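Local structure of probable leucine/isoleucine/valine-binding protein (Rhodopirellula baltica, 4KV7) at residues F45-L54 / I312-I320. The protein probably binds leucine, isoleucine or valine, or a related small ligand, as a periplasmic solute-binding protein of the leucine-binding protein family. The protein carries 1 engineered substitution. Residues are numbered along the deposited sequence; the frame is centred on the assembly and turned at random. Where two conformers were deposited one is given.
Sequences FDEAKAKNHL and ILVKAVTSI
Val314 sits among Phe45, Ala48, His53 and Leu54, where two helix ends pack on one face of a lobe of the periplasmic binding protein fold. Helices 45-50 and 312-319 run in roughly the same direction, 41° apart. Their axes come no closer than 10.8 Å. Leu59 of strand 57-65 touches Phe45, Ala48 and Leu54 from the sheet.

The cross-contacts are mostly apolar. Val314 CG2 meets Ala48 CB at 4.2 Å. Its CG1, anti to the backbone N (chi1 167°), reaches instead toward His53 CB and Leu54 CD1. Leu313 CD2 comes to the edge of the Phe45 ring, near its plane, 4.0 Å from CZ. Leu54, in the conformer given, crosses Val317 at about a right angle, with CD2 3.9 Å from Val317 CG1.

No hydrogen bond crosses between the segments; each has its own. A Schellman motif ends the first helix: His53 N hydrogen-bonds to Ala48 O. Asn52, at positive phi, is the C-prime residue. Lys51 NZ forms a salt bridge with Glu47 OE2, while Glu47 OE1 is hydrogen-bonded to Tyr307 OH. Thr318 OG1 donates to Val314 O at 2.9 Å, from above the carbonyl plane, and this oxygen also takes Thr318 N.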
loop_
_atom_site.group_PDB
_atom_site.type_symbol
_atom_site.label_atom_id
_atom_site.label_comp_id
_atom_site.label_asym_id
_atom_site.label_seq_id
_atom_site.Cartn_x
_atom_site.Cartn_y
_atom_site.Cartn_z
ATOM N N PHE A 45 1.986 -0.498 17.961
ATOM C CA PHE A 45 2.326 0.352 19.098
ATOM C C PHE A 45 1.803 -0.260 20.398
ATOM O O PHE A 45 2.478 -0.215 21.415
ATOM C CB PHE A 45 1.757 1.763 18.920
ATOM C CG PHE A 45 2.497 2.628 17.920
ATOM C CD1 PHE A 45 3.547 2.135 17.148
ATOM C CD2 PHE A 45 2.121 3.961 17.758
ATOM C CE1 PHE A 45 4.212 2.968 16.249
ATOM C CE2 PHE A 45 2.782 4.783 16.864
ATOM C CZ PHE A 45 3.821 4.286 16.107
ATOM N N ASP A 46 0.598 -0.829 20.355
ATOM C CA ASP A 46 0.010 -1.511 21.508
ATOM C C ASP A 46 0.890 -2.655 21.996
ATOM O O ASP A 46 1.124 -2.821 23.198
ATOM C CB ASP A 46 -1.382 -2.034 21.135
ATOM C CG ASP A 46 -2.152 -2.555 22.324
ATOM O OD1 ASP A 46 -2.493 -1.736 23.203
ATOM O OD2 ASP A 46 -2.426 -3.775 22.379
ATOM N N GLU A 47 1.379 -3.442 21.046
ATOM C CA GLU A 47 2.257 -4.555 21.358
ATOM C C GLU A 47 3.570 -4.076 21.968
ATOM O O GLU A 47 4.065 -4.660 22.939
ATOM C CB GLU A 47 2.543 -5.369 20.100
ATOM C CG GLU A 47 3.550 -6.470 20.341
ATOM C CD GLU A 47 3.926 -7.212 19.081
ATOM O OE1 GLU A 47 3.804 -6.617 18.000
ATOM O OE2 GLU A 47 4.340 -8.388 19.181
ATOM N N ALA A 48 4.135 -3.017 21.390
ATOM C CA ALA A 48 5.396 -2.479 21.888
ATOM C C ALA A 48 5.252 -2.022 23.337
ATOM O O ALA A 48 6.163 -2.202 24.139
ATOM C CB ALA A 48 5.889 -1.343 21.009
ATOM N N LYS A 49 4.108 -1.432 23.674
ATOM C CA LYS A 49 3.822 -1.029 25.049
ATOM C C LYS A 49 3.697 -2.250 25.955
ATOM O O LYS A 49 4.291 -2.311 27.024
ATOM C CB LYS A 49 2.529 -0.211 25.101
ATOM C CG LYS A 49 2.191 0.314 26.482
ATOM C CD LYS A 49 0.843 1.013 26.518
ATOM C CE LYS A 49 0.539 1.509 27.926
ATOM N NZ LYS A 49 -0.853 2.010 28.062
ATOM N N ALA A 50 2.904 -3.220 25.513
ATOM C CA ALA A 50 2.633 -4.419 26.304
ATOM C C ALA A 50 3.903 -5.190 26.634
ATOM O O ALA A 50 4.043 -5.733 27.733
ATOM C CB ALA A 50 1.644 -5.320 25.573
ATOM N N LYS A 51 4.833 -5.228 25.687
ATOM C CA LYS A 51 6.038 -6.030 25.844
ATOM C C LYS A 51 7.248 -5.217 26.298
ATOM O O LYS A 51 8.373 -5.727 26.330
ATOM C CB LYS A 51 6.341 -6.781 24.545
ATOM C CG LYS A 51 5.239 -7.749 24.162
ATOM C CD LYS A 51 5.554 -8.515 22.895
ATOM C CE LYS A 51 4.383 -9.412 22.513
ATOM N NZ LYS A 51 4.630 -10.128 21.238
ATOM N N ASN A 52 7.006 -3.955 26.647
ATOM C CA ASN A 52 8.053 -3.071 27.157
ATOM C C ASN A 52 9.236 -2.953 26.200
ATOM O O ASN A 52 10.389 -2.958 26.616
ATOM C CB ASN A 52 8.529 -3.518 28.546
ATOM C CG ASN A 52 9.235 -2.409 29.304
ATOM O OD1 ASN A 52 8.897 -1.235 29.162
ATOM N ND2 ASN A 52 10.223 -2.776 30.111
ATOM N N HIS A 53 8.938 -2.843 24.911
ATOM C CA HIS A 53 9.985 -2.745 23.902
ATOM C C HIS A 53 10.716 -1.409 23.964
ATOM O O HIS A 53 11.882 -1.319 23.582
ATOM C CB HIS A 53 9.416 -2.989 22.505
ATOM C CG HIS A 53 9.082 -4.423 22.235
ATOM N ND1 HIS A 53 8.338 -4.822 21.145
ATOM C CD2 HIS A 53 9.391 -5.552 22.915
ATOM C CE1 HIS A 53 8.205 -6.137 21.166
ATOM N NE2 HIS A 53 8.836 -6.603 22.228
ATOM N N LEU A 54 10.023 -0.376 24.444
ATOM C CA LEU A 54 10.616 0.948 24.593
ATOM C C LEU A 54 10.394 1.457 26.009
ATOM O O LEU A 54 9.502 2.272 26.243
ATOM C CB LEU A 54 10.008 1.925 23.582
ATOM C CG LEU A 54 10.217 1.593 22.102
ATOM C CD1 LEU A 54 9.373 2.503 21.225
ATOM C CD2 LEU A 54 11.683 1.699 21.716
ATOM N N ILE A 312 8.869 -2.112 12.089
ATOM C CA ILE A 312 10.155 -1.611 11.613
ATOM C C ILE A 312 10.528 -0.302 12.301
ATOM O O ILE A 312 11.672 -0.116 12.719
ATOM C CB ILE A 312 10.166 -1.440 10.083
ATOM C CG1 ILE A 312 9.946 -2.793 9.400
ATOM C CG2 ILE A 312 11.474 -0.805 9.619
ATOM C CD1 ILE A 312 9.673 -2.693 7.918
ATOM N N LEU A 313 9.557 0.591 12.432
ATOM C CA LEU A 313 9.771 1.852 13.131
ATOM C C LEU A 313 10.246 1.625 14.563
ATOM O O LEU A 313 11.230 2.233 15.007
ATOM C CB LEU A 313 8.486 2.672 13.136
ATOM C CG LEU A 313 8.581 4.010 13.865
ATOM C CD1 LEU A 313 9.580 4.933 13.184
ATOM C CD2 LEU A 313 7.205 4.642 13.947
ATOM N N VAL A 314 9.561 0.739 15.286
ATOM C CA VAL A 314 9.944 0.438 16.661
ATOM C C VAL A 314 11.346 -0.163 16.731
ATOM O O VAL A 314 12.145 0.226 17.583
ATOM C CB VAL A 314 8.891 -0.469 17.346
ATOM C CG1 VAL A 314 9.422 -1.039 18.654
ATOM C CG2 VAL A 314 7.584 0.305 17.568
ATOM N N LYS A 315 11.649 -1.095 15.833
ATOM C CA LYS A 315 12.992 -1.658 15.759
ATOM C C LYS A 315 14.045 -0.561 15.574
ATOM O O LYS A 315 15.063 -0.540 16.272
ATOM C CB LYS A 315 13.072 -2.686 14.625
ATOM C CG LYS A 315 14.424 -3.390 14.499
ATOM C CD LYS A 315 14.361 -4.494 13.443
ATOM C CE LYS A 315 15.678 -5.236 13.289
ATOM N NZ LYS A 315 15.916 -6.163 14.436
ATOM N N ALA A 316 13.796 0.369 14.659
ATOM C CA ALA A 316 14.724 1.477 14.457
ATOM C C ALA A 316 14.850 2.339 15.712
ATOM O O ALA A 316 15.954 2.683 16.129
ATOM C CB ALA A 316 14.301 2.328 13.259
ATOM N N VAL A 317 13.724 2.692 16.320
ATOM C CA VAL A 317 13.765 3.536 17.514
ATOM C C VAL A 317 14.533 2.862 18.658
ATOM O O VAL A 317 15.312 3.515 19.356
ATOM C CB VAL A 317 12.349 3.961 17.958
ATOM C CG1 VAL A 317 12.396 4.681 19.297
ATOM C CG2 VAL A 317 11.712 4.849 16.894
ATOM N N THR A 318 14.356 1.550 18.813
ATOM C CA THR A 318 15.035 0.791 19.868
ATOM C C THR A 318 16.555 0.897 19.761
ATOM O O THR A 318 17.272 0.859 20.767
ATOM C CB THR A 318 14.629 -0.707 19.824
ATOM O OG1 THR A 318 13.219 -0.829 20.041
ATOM C CG2 THR A 318 15.357 -1.514 20.887
ATOM N N SER A 319 17.045 1.049 18.535
ATOM C CA SER A 319 18.478 1.079 18.279
ATOM C C SER A 319 19.128 2.414 18.606
ATOM O O SER A 319 20.350 2.507 18.672
ATOM C CB SER A 319 18.765 0.738 16.816
ATOM O OG SER A 319 18.478 1.834 15.965
ATOM N N ILE A 320 18.321 3.449 18.798
ATOM C CA ILE A 320 18.870 4.783 18.980
ATOM C C ILE A 320 19.526 4.920 20.339
ATOM O O ILE A 320 18.945 4.550 21.359
ATOM C CB ILE A 320 17.784 5.873 18.823
ATOM C CG1 ILE A 320 17.259 5.892 17.388
ATOM C CG2 ILE A 320 18.341 7.248 19.186
ATOM C CD1 ILE A 320 16.072 6.810 17.175
#